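Local coordinates for 7beta-hydroxysteroid dehydrogenase (Collinsella aerofaciens ATCC 25986, PDB 5GT9), which catalyses the NADPH-dependent reduction of the 7-oxo group of 7-oxolithocholate to give ursodeoxycholate, working as a homodimer of the short-chain dehydrogenase/reductase family, at residues E5-W10 with R135-N140; I147-W152 with E252-M257; I184-T189 with E215-E220. One frame throughout, in Å; residues are numbered along the deposited sequence.

Interaction 1: E5-W10 with R135-N140; sequences EKYGEW and RGAVIN
Tyr-7 lays its ring against the start of the strand at Gly-136 and Ala-137, while Arg-135, just before the strand, grips the Tyr-7 carbonyl. The backbones come closest at Tyr-7 and Gly-136, whose CA atoms are 4.5 Å apart. The tight part is a CH-pi contact: Ala-137 CB sits 3.7 Å from the centroid of the Tyr-7 ring and only 4° off its normal, so the methyl is centred on the face. One residue earlier, Gly-136 O approaches the ring obliquely, 3.4 Å from Tyr-7 CD1. The opposite face carries the aliphatic chain of Lys-6, whose CD lies 3.5 Å above the Tyr-7 ring plane near its rim, leaving the phenol sandwiched between lysine and alanine. With CG placed beside the backbone N and opposite the carbonyl carbon (chi1 -67°), the ring is turned across the strand start, one face on the Ala-137 methyl, and its OH reaches Asp-180 in a hydrogen bond.

The outer side is polar, partly exposed and held by directed bonds. Arg-135 NH1 gives a fairly straight bond of 2.8 Å to Tyr-7 O (161° at the hydrogen). The oxygen lies in the guanidinium plane, but the donor is tilted from the carbonyl plane. Arg-135 CG and CD pass alongside the same oxygen, and NH1 also comes 3.5 Å from Gly-8 CA. NH2 forms a salt bridge to Asp-84, so a carbonyl and a carboxylate fix the guanidinium's rotation. The loose, solvent side is that of Glu-5 and the chain of Lys-6.

In this Rossmann-type fold the contact pins the N-terminal loop to the beginning of strand 136-143, away from the catalytic residues. This inner strand runs between strands 85-90 and 179-186. Leu-225, just after helix 214-224, packs on both Tyr-7 and Ala-137.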
loop_
_atom_site.group_PDB
_atom_site.type_symbol
_atom_site.label_atom_id
_atom_site.label_comp_id
_atom_site.label_asym_id
_atom_site.label_seq_id
_atom_site.Cartn_x
_atom_site.Cartn_y
_atom_site.Cartn_z
ATOM N N GLU B 5 -17.373 -26.180 17.852
ATOM C CA GLU B 5 -17.811 -27.539 17.523
ATOM C C GLU B 5 -17.067 -28.096 16.342
ATOM O O GLU B 5 -16.756 -29.308 16.274
ATOM C CB GLU B 5 -19.293 -27.571 17.154
ATOM C CG GLU B 5 -20.167 -28.164 18.178
ATOM C CD GLU B 5 -21.555 -28.422 17.621
ATOM O OE1 GLU B 5 -21.870 -27.911 16.484
ATOM O OE2 GLU B 5 -22.306 -29.098 18.367
ATOM N N LYS B 6 -16.812 -27.237 15.353
ATOM C CA LYS B 6 -16.142 -27.685 14.143
ATOM C C LYS B 6 -14.653 -28.056 14.351
ATOM O O LYS B 6 -14.165 -28.998 13.745
ATOM C CB LYS B 6 -16.246 -26.669 13.027
ATOM C CG LYS B 6 -15.891 -27.289 11.688
ATOM C CD LYS B 6 -15.729 -26.258 10.622
ATOM C CE LYS B 6 -15.828 -26.890 9.238
ATOM N NZ LYS B 6 -15.204 -28.236 9.121
ATOM N N TYR B 7 -13.954 -27.299 15.164
ATOM C CA TYR B 7 -12.497 -27.419 15.254
ATOM C C TYR B 7 -11.988 -27.947 16.616
ATOM O O TYR B 7 -11.168 -28.833 16.647
ATOM C CB TYR B 7 -11.882 -26.029 14.926
ATOM C CG TYR B 7 -12.080 -25.600 13.498
ATOM C CD1 TYR B 7 -11.780 -26.419 12.437
ATOM C CD2 TYR B 7 -12.592 -24.339 13.218
ATOM C CE1 TYR B 7 -11.994 -26.007 11.125
ATOM C CE2 TYR B 7 -12.820 -23.929 11.928
ATOM C CZ TYR B 7 -12.506 -24.741 10.900
ATOM O OH TYR B 7 -12.745 -24.282 9.655
ATOM N N GLY B 8 -12.439 -27.377 17.735
ATOM C CA GLY B 8 -11.993 -27.782 19.028
ATOM C C GLY B 8 -12.250 -26.769 20.121
ATOM O O GLY B 8 -12.697 -25.689 19.853
ATOM N N GLU B 9 -11.904 -27.144 21.351
ATOM C CA GLU B 9 -12.206 -26.368 22.509
ATOM C C GLU B 9 -11.313 -25.157 22.688
ATOM O O GLU B 9 -11.789 -24.117 23.122
ATOM C CB GLU B 9 -12.118 -27.220 23.784
ATOM C CG GLU B 9 -13.128 -28.347 23.835
ATOM C CD GLU B 9 -12.974 -29.192 25.100
ATOM O OE1 GLU B 9 -12.424 -28.693 26.114
ATOM O OE2 GLU B 9 -13.416 -30.359 25.069
ATOM N N TRP B 10 -10.020 -25.299 22.369
ATOM C CA TRP B 10 -9.017 -24.270 22.682
ATOM C C TRP B 10 -8.302 -23.791 21.440
ATOM O O TRP B 10 -7.970 -24.586 20.544
ATOM C CB TRP B 10 -7.950 -24.812 23.628
ATOM C CG TRP B 10 -8.414 -24.952 25.062
ATOM C CD1 TRP B 10 -9.111 -26.019 25.602
ATOM C CD2 TRP B 10 -8.192 -24.033 26.120
ATOM N NE1 TRP B 10 -9.336 -25.806 26.943
ATOM C CE2 TRP B 10 -8.810 -24.578 27.287
ATOM C CE3 TRP B 10 -7.587 -22.769 26.205
ATOM C CZ2 TRP B 10 -8.798 -23.906 28.506
ATOM C CZ3 TRP B 10 -7.557 -22.111 27.420
ATOM C CH2 TRP B 10 -8.195 -22.664 28.559
ATOM N N ARG B 135 -9.360 -32.804 12.652
ATOM C CA ARG B 135 -10.057 -31.568 12.843
ATOM C C ARG B 135 -9.145 -30.460 13.425
ATOM O O ARG B 135 -8.356 -30.683 14.304
ATOM C CB ARG B 135 -11.288 -31.790 13.741
ATOM C CG ARG B 135 -11.026 -31.879 15.173
ATOM C CD ARG B 135 -12.315 -31.917 15.945
ATOM N NE ARG B 135 -12.081 -32.747 17.109
ATOM C CZ ARG B 135 -11.537 -32.339 18.243
ATOM N NH1 ARG B 135 -11.129 -31.062 18.391
ATOM N NH2 ARG B 135 -11.374 -33.200 19.244
ATOM N N GLY B 136 -9.278 -29.248 12.903
ATOM C CA GLY B 136 -8.454 -28.180 13.420
ATOM C C GLY B 136 -8.372 -27.082 12.394
ATOM O O GLY B 136 -8.741 -27.245 11.255
ATOM N N ALA B 137 -7.872 -25.936 12.823
ATOM C CA ALA B 137 -7.624 -24.869 11.909
ATOM C C ALA B 137 -6.349 -24.064 12.229
ATOM O O ALA B 137 -5.984 -23.941 13.354
ATOM C CB ALA B 137 -8.829 -23.953 11.886
ATOM N N VAL B 138 -5.663 -23.627 11.181
ATOM C CA VAL B 138 -4.536 -22.760 11.290
ATOM C C VAL B 138 -4.692 -21.543 10.368
ATOM O O VAL B 138 -4.969 -21.715 9.208
ATOM C CB VAL B 138 -3.246 -23.487 10.956
ATOM C CG1 VAL B 138 -2.083 -22.548 11.167
ATOM C CG2 VAL B 138 -3.048 -24.744 11.804
ATOM N N ILE B 139 -4.503 -20.330 10.895
ATOM C CA ILE B 139 -4.395 -19.128 10.060
ATOM C C ILE B 139 -3.087 -18.432 10.520
ATOM O O ILE B 139 -2.983 -17.968 11.661
ATOM C CB ILE B 139 -5.537 -18.132 10.224
ATOM C CG1 ILE B 139 -6.878 -18.759 9.902
ATOM C CG2 ILE B 139 -5.290 -16.879 9.396
ATOM C CD1 ILE B 139 -8.097 -17.945 10.264
ATOM N N ASN B 140 -2.092 -18.494 9.655
ATOM C CA ASN B 140 -0.818 -17.782 9.897
ATOM C C ASN B 140 -0.824 -16.429 9.239
ATOM O O ASN B 140 -1.470 -16.274 8.204
ATOM C CB ASN B 140 0.350 -18.677 9.408
ATOM C CG ASN B 140 0.478 -19.949 10.259
ATOM O OD1 ASN B 140 0.242 -19.918 11.490
ATOM N ND2 ASN B 140 0.803 -21.069 9.636
#

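Interaction 2: I147-W152 with E252-M257. With NAP (NADP nicotinamide-adenine-dinucleotide phosphate), chain C.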
loop_
_atom_site.group_PDB
_atom_site.type_symbol
_atom_site.label_atom_id
_atom_site.label_comp_id
_atom_site.label_asym_id
_atom_site.label_seq_id
_atom_site.Cartn_x
_atom_site.Cartn_y
_atom_site.Cartn_z
ATOM N N ILE B 147 6.024 -10.845 -0.264
ATOM C CA ILE B 147 5.788 -10.881 -1.714
ATOM C C ILE B 147 6.747 -9.960 -2.457
ATOM O O ILE B 147 7.343 -10.377 -3.461
ATOM C CB ILE B 147 4.332 -10.497 -2.067
ATOM C CG1 ILE B 147 3.364 -11.474 -1.417
ATOM C CG2 ILE B 147 4.134 -10.516 -3.582
ATOM C CD1 ILE B 147 1.922 -11.049 -1.457
ATOM N N SER B 148 6.963 -8.743 -1.914
ATOM C CA SER B 148 7.714 -7.727 -2.557
ATOM C C SER B 148 9.231 -7.724 -2.336
ATOM O O SER B 148 9.921 -7.125 -3.150
ATOM C CB SER B 148 7.250 -6.368 -2.156
ATOM O OG SER B 148 7.480 -6.138 -0.742
ATOM N N SER B 149 9.680 -8.335 -1.235
ATOM C CA SER B 149 10.983 -8.161 -0.608
ATOM C C SER B 149 11.032 -6.874 0.183
ATOM O O SER B 149 10.201 -5.939 -0.037
ATOM C CB SER B 149 12.212 -8.208 -1.614
ATOM O OG SER B 149 12.443 -6.932 -2.166
ATOM N N SER B 150 11.956 -6.813 1.136
ATOM C CA SER B 150 12.080 -5.616 2.007
ATOM C C SER B 150 13.546 -5.136 2.073
ATOM O O SER B 150 14.281 -5.399 3.035
ATOM C CB SER B 150 11.539 -5.945 3.422
ATOM O OG SER B 150 12.105 -7.165 3.918
ATOM N N PRO B 151 13.988 -4.421 1.028
ATOM C CA PRO B 151 15.302 -3.733 1.054
ATOM C C PRO B 151 15.480 -2.904 2.335
ATOM O O PRO B 151 14.471 -2.229 2.797
ATOM C CB PRO B 151 15.233 -2.828 -0.163
ATOM C CG PRO B 151 14.293 -3.511 -1.101
ATOM C CD PRO B 151 13.244 -4.074 -0.181
ATOM N N TRP B 152 16.698 -2.939 2.858
ATOM C CA TRP B 152 17.030 -2.369 4.154
ATOM C C TRP B 152 16.376 -3.024 5.395
ATOM O O TRP B 152 16.522 -2.573 6.483
ATOM C CB TRP B 152 16.890 -0.831 4.125
ATOM C CG TRP B 152 18.006 -0.104 3.471
ATOM C CD1 TRP B 152 19.037 0.521 4.077
ATOM C CD2 TRP B 152 18.219 0.061 2.072
ATOM N NE1 TRP B 152 19.874 1.068 3.166
ATOM C CE2 TRP B 152 19.383 0.821 1.920
ATOM C CE3 TRP B 152 17.506 -0.281 0.933
ATOM C CZ2 TRP B 152 19.857 1.174 0.681
ATOM C CZ3 TRP B 152 17.977 0.066 -0.255
ATOM C CH2 TRP B 152 19.160 0.789 -0.390
ATOM N N GLU B 252 11.356 -4.178 -11.035
ATOM C CA GLU B 252 10.677 -2.880 -10.855
ATOM C C GLU B 252 10.085 -2.807 -9.423
ATOM O O GLU B 252 10.161 -1.770 -8.756
ATOM C CB GLU B 252 9.563 -2.680 -11.895
ATOM C CG GLU B 252 10.085 -2.284 -13.269
ATOM C CD GLU B 252 9.009 -2.162 -14.357
ATOM O OE1 GLU B 252 9.164 -1.231 -15.212
ATOM O OE2 GLU B 252 8.068 -2.996 -14.421
ATOM N N TYR B 253 9.478 -3.907 -9.005
ATOM C CA TYR B 253 8.910 -4.027 -7.681
ATOM C C TYR B 253 10.010 -3.897 -6.642
ATOM O O TYR B 253 9.855 -3.161 -5.626
ATOM C CB TYR B 253 8.193 -5.383 -7.551
ATOM C CG TYR B 253 7.093 -5.499 -6.534
ATOM C CD1 TYR B 253 6.719 -4.441 -5.745
ATOM C CD2 TYR B 253 6.422 -6.728 -6.365
ATOM C CE1 TYR B 253 5.687 -4.524 -4.832
ATOM C CE2 TYR B 253 5.409 -6.822 -5.412
ATOM C CZ TYR B 253 5.044 -5.750 -4.688
ATOM O OH TYR B 253 3.980 -5.869 -3.775
ATOM N N ILE B 254 11.102 -4.645 -6.836
ATOM C CA ILE B 254 12.203 -4.607 -5.848
ATOM C C ILE B 254 12.807 -3.162 -5.687
ATOM O O ILE B 254 12.977 -2.636 -4.603
ATOM C CB ILE B 254 13.315 -5.632 -6.204
ATOM C CG1 ILE B 254 12.778 -7.085 -6.208
ATOM C CG2 ILE B 254 14.507 -5.456 -5.303
ATOM C CD1 ILE B 254 13.634 -8.024 -7.026
ATOM N N ARG B 255 13.060 -2.523 -6.809
ATOM C CA ARG B 255 13.643 -1.147 -6.783
ATOM C C ARG B 255 12.656 -0.179 -6.153
ATOM O O ARG B 255 13.053 0.677 -5.299
ATOM C CB ARG B 255 14.074 -0.735 -8.190
ATOM C CG ARG B 255 15.310 -1.404 -8.657
ATOM C CD ARG B 255 15.871 -0.827 -9.947
ATOM N NE ARG B 255 17.097 -1.517 -10.367
ATOM C CZ ARG B 255 17.206 -2.327 -11.438
ATOM N NH1 ARG B 255 16.177 -2.568 -12.257
ATOM N NH2 ARG B 255 18.374 -2.896 -11.704
ATOM N N TYR B 256 11.368 -0.319 -6.462
ATOM C CA TYR B 256 10.326 0.495 -5.833
ATOM C C TYR B 256 10.286 0.340 -4.319
ATOM O O TYR B 256 10.149 1.322 -3.577
ATOM C CB TYR B 256 8.960 0.251 -6.452
ATOM C CG TYR B 256 7.894 1.246 -6.077
ATOM C CD1 TYR B 256 7.886 2.515 -6.649
ATOM C CD2 TYR B 256 6.898 0.936 -5.143
ATOM C CE1 TYR B 256 6.908 3.451 -6.334
ATOM C CE2 TYR B 256 5.937 1.895 -4.795
ATOM C CZ TYR B 256 5.937 3.139 -5.397
ATOM O OH TYR B 256 4.962 4.123 -5.040
ATOM N N MET B 257 10.536 -0.902 -3.829
ATOM C CA MET B 257 10.518 -1.143 -2.386
ATOM C C MET B 257 11.688 -0.498 -1.716
ATOM O O MET B 257 11.701 -0.372 -0.523
ATOM C CB MET B 257 10.495 -2.628 -2.040
ATOM C CG MET B 257 9.216 -3.353 -2.425
ATOM S SD MET B 257 7.725 -2.601 -1.739
ATOM C CE MET B 257 8.135 -2.554 -0.025
HETATM P PA NAP C . -0.590 6.852 -9.950
HETATM O O1A NAP C . -1.249 7.930 -9.158
HETATM O O2A NAP C . 0.809 6.907 -10.455
HETATM O O5B NAP C . -1.377 6.527 -11.367
HETATM C C5B NAP C . -2.778 6.639 -11.304
HETATM C C4B NAP C . -3.395 5.559 -12.166
HETATM O O4B NAP C . -3.171 5.869 -13.509
HETATM C C3B NAP C . -2.858 4.114 -12.010
HETATM O O3B NAP C . -3.433 3.494 -10.836
HETATM C C2B NAP C . -3.292 3.501 -13.315
HETATM O O2B NAP C . -4.499 2.721 -13.115
HETATM C C1B NAP C . -3.553 4.731 -14.246
HETATM N N9A NAP C . -2.794 4.547 -15.480
HETATM C C8A NAP C . -1.478 4.212 -15.571
HETATM N N7A NAP C . -1.140 3.942 -16.845
HETATM C C5A NAP C . -2.267 4.195 -17.588
HETATM C C6A NAP C . -2.593 4.068 -19.012
HETATM N N6A NAP C . -1.611 3.697 -19.866
HETATM N N1A NAP C . -3.871 4.388 -19.384
HETATM C C2A NAP C . -4.789 4.754 -18.464
HETATM N N3A NAP C . -4.580 4.837 -17.139
HETATM C C4A NAP C . -3.343 4.552 -16.692
HETATM O O3 NAP C . -0.939 5.574 -9.079
HETATM P PN NAP C . -0.176 4.187 -8.844
HETATM O O1N NAP C . -0.321 4.088 -7.354
HETATM O O2N NAP C . -0.800 3.152 -9.679
HETATM O O5D NAP C . 1.373 4.370 -8.943
HETATM C C5D NAP C . 2.140 3.922 -9.998
HETATM C C4D NAP C . 3.511 3.898 -9.342
HETATM O O4D NAP C . 3.542 3.027 -8.188
HETATM C C3D NAP C . 4.363 3.309 -10.402
HETATM O O3D NAP C . 5.722 3.698 -10.143
HETATM C C2D NAP C . 4.148 1.847 -10.173
HETATM O O2D NAP C . 5.424 1.285 -10.451
HETATM C C1D NAP C . 3.774 1.719 -8.692
HETATM N N1N NAP C . 2.686 0.775 -8.444
HETATM C C2N NAP C . 1.744 1.057 -7.563
HETATM C C3N NAP C . 0.709 0.174 -7.292
HETATM C C7N NAP C . -0.371 0.515 -6.318
HETATM O O7N NAP C . -0.988 -0.408 -5.787
HETATM N N7N NAP C . -0.694 1.812 -6.052
HETATM C C4N NAP C . 0.708 -1.072 -7.908
HETATM C C5N NAP C . 1.720 -1.351 -8.818
HETATM C C6N NAP C . 2.687 -0.422 -9.064
HETATM P P2B NAP C . -4.860 1.497 -14.179
HETATM O O1X NAP C . -3.706 0.488 -13.970
HETATM O O2X NAP C . -4.788 2.092 -15.542
HETATM O O3X NAP C . -6.182 0.989 -13.692
#
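Ser-148 and Ile-254, like Pro-151 and Met-257, have CA atoms 6.4 Å apart, as the turn leaving helix 145-148 runs past C-terminal helix 250-257. This helix belongs to the C-terminal extension of the Rossmann-type short-chain dehydrogenase fold, and the last 27 residues are indispensable for activity. Its Tyr-253 ring receives Ser-148 over one face, off centre toward the phenol end: Ser-148 CB is 3.4 Å from Tyr-253 CZ. With CG opposite the backbone N (chi1 -155°), the Tyr-253 ring reaches up to the serine, and its OH is hydrogen-bonded to Ser-193 of the second subunit. Trp-244 stacks on the same ring.

Met-257, curled at its last two torsions, folds along the turn, with its CG 3.6 Å from Ser-148 CB and its CE near the Ser-149 carbonyl. Pro-151 crosses it at about a right angle, its CD 3.6 Å from Met-257 CB. Ile-254, exposed, touches the turn more loosely, its CG2 4.0 Å from Ser-149 OG.

On another flank of the helix Tyr-256 packs against the ribose of an NADP held largely by the second subunit, and bonds to Thr-191 of that subunit. Two crossed side-chain bonds brace the turn where Ser-149 takes positive phi: Ser-148 OG to Ser-149 O, and Ser-149 OG to Ser-148 O at 2.7 Å, on a lone pair.

Interaction 3: I184-T189 with E215-E220; sequences ITLGTT and EECVDE. With NAP (NADP nicotinamide-adenine-dinucleotide phosphate), chain D.
Cys-217 points its CB from the helix toward strand 184-186, and Leu-186 meets it from the side with one methyl: CD2 is 3.8 Å from both Cys-217 CB and Cys-217 SG. The backbone of Leu-186 aims its CB past the helix rather than at it, and only the branch at the tip turns over; with CG beside the backbone N and opposite the carbonyl carbon (chi1 -57°), the two methyls serve different partners. CD2 goes to the cysteine, whereas CD1 lies 3.6 Å from the NADP ribose oxygen O4D. Ile-184, two residues earlier, stretches its CD1 forward to Cys-217 O at 3.5 Å, and then more loosely to CB of Glu-220, about one helical turn farther on. Thr-189 also approaches the sulfur, its OG1 4.1 Å from Cys-217 SG, a van der Waals approach.

In the Rossmann-type fold, strand 179-186 is followed by two short helices and then helix 214-224, which leads on to strand 230-232, the parallel neighbour, in a beta-alpha-beta crossover. The short strand and helix segments run nearly antiparallel, at 159°, with axes 9.6 Å apart. The loop after the strand binds the nicotinamide. Thr-189 N donates to the carboxamide oxygen O7N at 2.9 Å, and the amide N7N returns a weak bond to Thr-189 O. The threonine hydroxyl turns back instead to Gly-187 O, 2.7 Å from OG1, bracing the loop. Leu-186 CB and the carbonyls of Leu-186 and Gly-187 line the nicotinamide ring itself, Gly-187 O standing 3.1 Å from C4N, the carbon that exchanges hydride. Tyr-156 and Lys-160 also bond this cofactor, while Glu-220, whose CB faces the strand, sends its carboxylate to Lys-238 and Lys-224 in salt bridges.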
loop_
_atom_site.group_PDB
_atom_site.type_symbol
_atom_site.label_atom_id
_atom_site.label_comp_id
_atom_site.label_asym_id
_atom_site.label_seq_id
_atom_site.Cartn_x
_atom_site.Cartn_y
_atom_site.Cartn_z
ATOM N N ILE B 184 -2.970 -15.475 5.741
ATOM C CA ILE B 184 -3.475 -14.121 5.400
ATOM C C ILE B 184 -2.319 -13.142 5.479
ATOM O O ILE B 184 -1.559 -13.103 6.487
ATOM C CB ILE B 184 -4.653 -13.674 6.309
ATOM C CG1 ILE B 184 -5.236 -12.342 5.711
ATOM C CG2 ILE B 184 -4.232 -13.541 7.746
ATOM C CD1 ILE B 184 -6.710 -12.179 5.839
ATOM N N THR B 185 -2.133 -12.425 4.361
ATOM C CA THR B 185 -0.971 -11.563 4.114
ATOM C C THR B 185 -1.443 -10.128 4.351
ATOM O O THR B 185 -2.379 -9.681 3.697
ATOM C CB THR B 185 -0.473 -11.739 2.683
ATOM O OG1 THR B 185 0.066 -13.073 2.553
ATOM C CG2 THR B 185 0.592 -10.728 2.346
ATOM N N LEU B 186 -0.903 -9.492 5.401
ATOM C CA LEU B 186 -1.253 -8.128 5.723
ATOM C C LEU B 186 -0.367 -7.077 5.052
ATOM O O LEU B 186 0.808 -7.278 4.834
ATOM C CB LEU B 186 -1.170 -7.947 7.258
ATOM C CG LEU B 186 -2.019 -8.887 8.107
ATOM C CD1 LEU B 186 -2.120 -8.391 9.547
ATOM C CD2 LEU B 186 -3.346 -9.246 7.560
ATOM N N GLY B 187 -0.986 -5.939 4.760
ATOM C CA GLY B 187 -0.276 -4.716 4.549
ATOM C C GLY B 187 -0.379 -3.881 5.795
ATOM O O GLY B 187 -0.622 -4.379 6.901
ATOM N N THR B 188 -0.240 -2.573 5.602
ATOM C CA THR B 188 -0.337 -1.648 6.733
ATOM C C THR B 188 -1.618 -1.790 7.533
ATOM O O THR B 188 -2.719 -1.608 7.025
ATOM C CB THR B 188 -0.214 -0.188 6.198
ATOM O OG1 THR B 188 0.938 -0.137 5.375
ATOM C CG2 THR B 188 0.000 0.769 7.336
ATOM N N THR B 189 -1.427 -1.987 8.836
ATOM C CA THR B 189 -2.489 -2.349 9.744
ATOM C C THR B 189 -2.286 -1.575 11.053
ATOM O O THR B 189 -1.146 -1.415 11.486
ATOM C CB THR B 189 -2.404 -3.857 10.057
ATOM O OG1 THR B 189 -2.486 -4.565 8.819
ATOM C CG2 THR B 189 -3.571 -4.298 10.940
ATOM N N GLU B 215 -9.110 -5.857 13.354
ATOM C CA GLU B 215 -10.386 -6.553 13.289
ATOM C C GLU B 215 -10.784 -6.933 11.892
ATOM O O GLU B 215 -11.187 -8.070 11.682
ATOM C CB GLU B 215 -11.501 -5.729 13.875
ATOM C CG GLU B 215 -11.431 -5.682 15.388
ATOM C CD GLU B 215 -10.712 -4.441 15.948
ATOM O OE1 GLU B 215 -9.887 -3.792 15.243
ATOM O OE2 GLU B 215 -10.958 -4.149 17.148
ATOM N N GLU B 216 -10.746 -5.963 10.965
ATOM C CA GLU B 216 -11.140 -6.316 9.607
ATOM C C GLU B 216 -10.225 -7.398 8.974
ATOM O O GLU B 216 -10.735 -8.248 8.156
ATOM C CB GLU B 216 -11.372 -5.077 8.714
ATOM C CG GLU B 216 -10.143 -4.327 8.214
ATOM C CD GLU B 216 -10.436 -2.830 8.089
ATOM O OE1 GLU B 216 -11.573 -2.411 8.370
ATOM O OE2 GLU B 216 -9.541 -2.065 7.742
ATOM N N CYS B 217 -8.951 -7.405 9.335
ATOM C CA CYS B 217 -8.004 -8.424 8.808
ATOM C C CYS B 217 -8.392 -9.812 9.272
ATOM O O CYS B 217 -8.508 -10.703 8.485
ATOM C CB CYS B 217 -6.570 -8.158 9.212
ATOM S SG CYS B 217 -5.967 -6.608 8.457
ATOM N N VAL B 218 -8.613 -9.940 10.563
ATOM C CA VAL B 218 -9.046 -11.151 11.147
ATOM C C VAL B 218 -10.412 -11.613 10.628
ATOM O O VAL B 218 -10.617 -12.827 10.390
ATOM C CB VAL B 218 -8.995 -11.031 12.695
ATOM C CG1 VAL B 218 -9.638 -12.212 13.331
ATOM C CG2 VAL B 218 -7.546 -10.919 13.185
ATOM N N ASP B 219 -11.383 -10.690 10.526
ATOM C CA ASP B 219 -12.700 -11.064 10.014
ATOM C C ASP B 219 -12.570 -11.631 8.612
ATOM O O ASP B 219 -13.224 -12.618 8.304
ATOM C CB ASP B 219 -13.668 -9.849 9.932
ATOM C CG ASP B 219 -14.150 -9.378 11.309
ATOM O OD1 ASP B 219 -14.054 -10.135 12.294
ATOM O OD2 ASP B 219 -14.666 -8.223 11.372
ATOM N N GLU B 220 -11.760 -11.010 7.763
ATOM C CA GLU B 220 -11.597 -11.517 6.383
ATOM C C GLU B 220 -10.967 -12.914 6.401
ATOM O O GLU B 220 -11.439 -13.822 5.739
ATOM C CB GLU B 220 -10.834 -10.571 5.504
ATOM C CG GLU B 220 -10.737 -11.118 4.094
ATOM C CD GLU B 220 -10.130 -10.193 3.067
ATOM O OE1 GLU B 220 -9.641 -9.086 3.403
ATOM O OE2 GLU B 220 -10.138 -10.628 1.878
HETATM P PA NAP D . 1.155 -7.029 16.659
HETATM O O1A NAP D . -0.137 -7.263 15.918
HETATM O O2A NAP D . 1.105 -6.141 17.865
HETATM O O5B NAP D . 1.739 -8.438 17.169
HETATM C C5B NAP D . 1.026 -9.161 18.149
HETATM C C4B NAP D . 1.900 -9.467 19.360
HETATM O O4B NAP D . 2.862 -10.475 19.129
HETATM C C3B NAP D . 2.671 -8.263 19.834
HETATM O O3B NAP D . 1.810 -7.360 20.492
HETATM C C2B NAP D . 3.748 -8.894 20.678
HETATM O O2B NAP D . 3.406 -8.694 22.078
HETATM C C1B NAP D . 3.760 -10.351 20.192
HETATM N N9A NAP D . 5.145 -10.671 19.916
HETATM C C8A NAP D . 6.044 -9.977 19.133
HETATM N N7A NAP D . 7.239 -10.562 19.203
HETATM C C5A NAP D . 7.150 -11.622 19.998
HETATM C C6A NAP D . 8.061 -12.582 20.528
HETATM N N6A NAP D . 9.390 -12.620 20.141
HETATM N N1A NAP D . 7.538 -13.522 21.306
HETATM C C2A NAP D . 6.235 -13.555 21.697
HETATM N N3A NAP D . 5.356 -12.680 21.271
HETATM C C4A NAP D . 5.758 -11.702 20.445
HETATM O O3 NAP D . 2.483 -6.651 15.821
HETATM P PN NAP D . 2.700 -6.288 14.280
HETATM O O1N NAP D . 4.152 -5.807 14.151
HETATM O O2N NAP D . 1.533 -5.417 13.868
HETATM O O5D NAP D . 2.720 -7.735 13.586
HETATM C C5D NAP D . 1.567 -8.581 13.614
HETATM C C4D NAP D . 1.601 -9.418 12.329
HETATM O O4D NAP D . 1.069 -8.637 11.248
HETATM C C3D NAP D . 2.981 -9.872 11.905
HETATM O O3D NAP D . 2.958 -11.222 11.486
HETATM C C2D NAP D . 3.354 -8.936 10.785
HETATM O O2D NAP D . 4.321 -9.443 9.875
HETATM C C1D NAP D . 1.989 -8.626 10.157
HETATM N N1N NAP D . 2.020 -7.316 9.472
HETATM C C2N NAP D . 1.696 -6.199 10.178
HETATM C C3N NAP D . 1.759 -4.958 9.574
HETATM C C7N NAP D . 1.384 -3.705 10.282
HETATM O O7N NAP D . 1.252 -2.735 9.568
HETATM N N7N NAP D . 1.085 -3.676 11.621
HETATM C C4N NAP D . 2.101 -4.885 8.233
HETATM C C5N NAP D . 2.351 -6.038 7.507
HETATM C C6N NAP D . 2.351 -7.264 8.183
HETATM P P2B NAP D . 4.551 -8.869 23.247
HETATM O O1X NAP D . 3.804 -8.757 24.583
HETATM O O2X NAP D . 5.233 -10.142 23.135
HETATM O O3X NAP D . 5.422 -7.630 23.079
#

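How the interactions relate
Interactions 1 and 3 share the sheet: strands 136-143 and 179-186 are neighbours, joined by a probable bond from Ile-184 N to Asn-140 O at 3.0 Å, although the contact centres lie about 19 Å apart. Interaction 1 marks the end of the sheet away from the cofactor. The centres of interactions 1 and 2 are about 35 Å apart, on opposite sides of the chain's centre. Those of interactions 2 and 3 are about 21 Å apart, yet Ile-147 CD1 touches Thr-185 CG2 at 4.0 Å. The Ser-148 and Leu-186 side chains are about 7 and 6 Å from that of Ser-143, the probable transition-state stabiliser. Across the dimer, Tyr-256 of interaction 2 packs on Thr-189 of the second subunit, a residue of interaction 3.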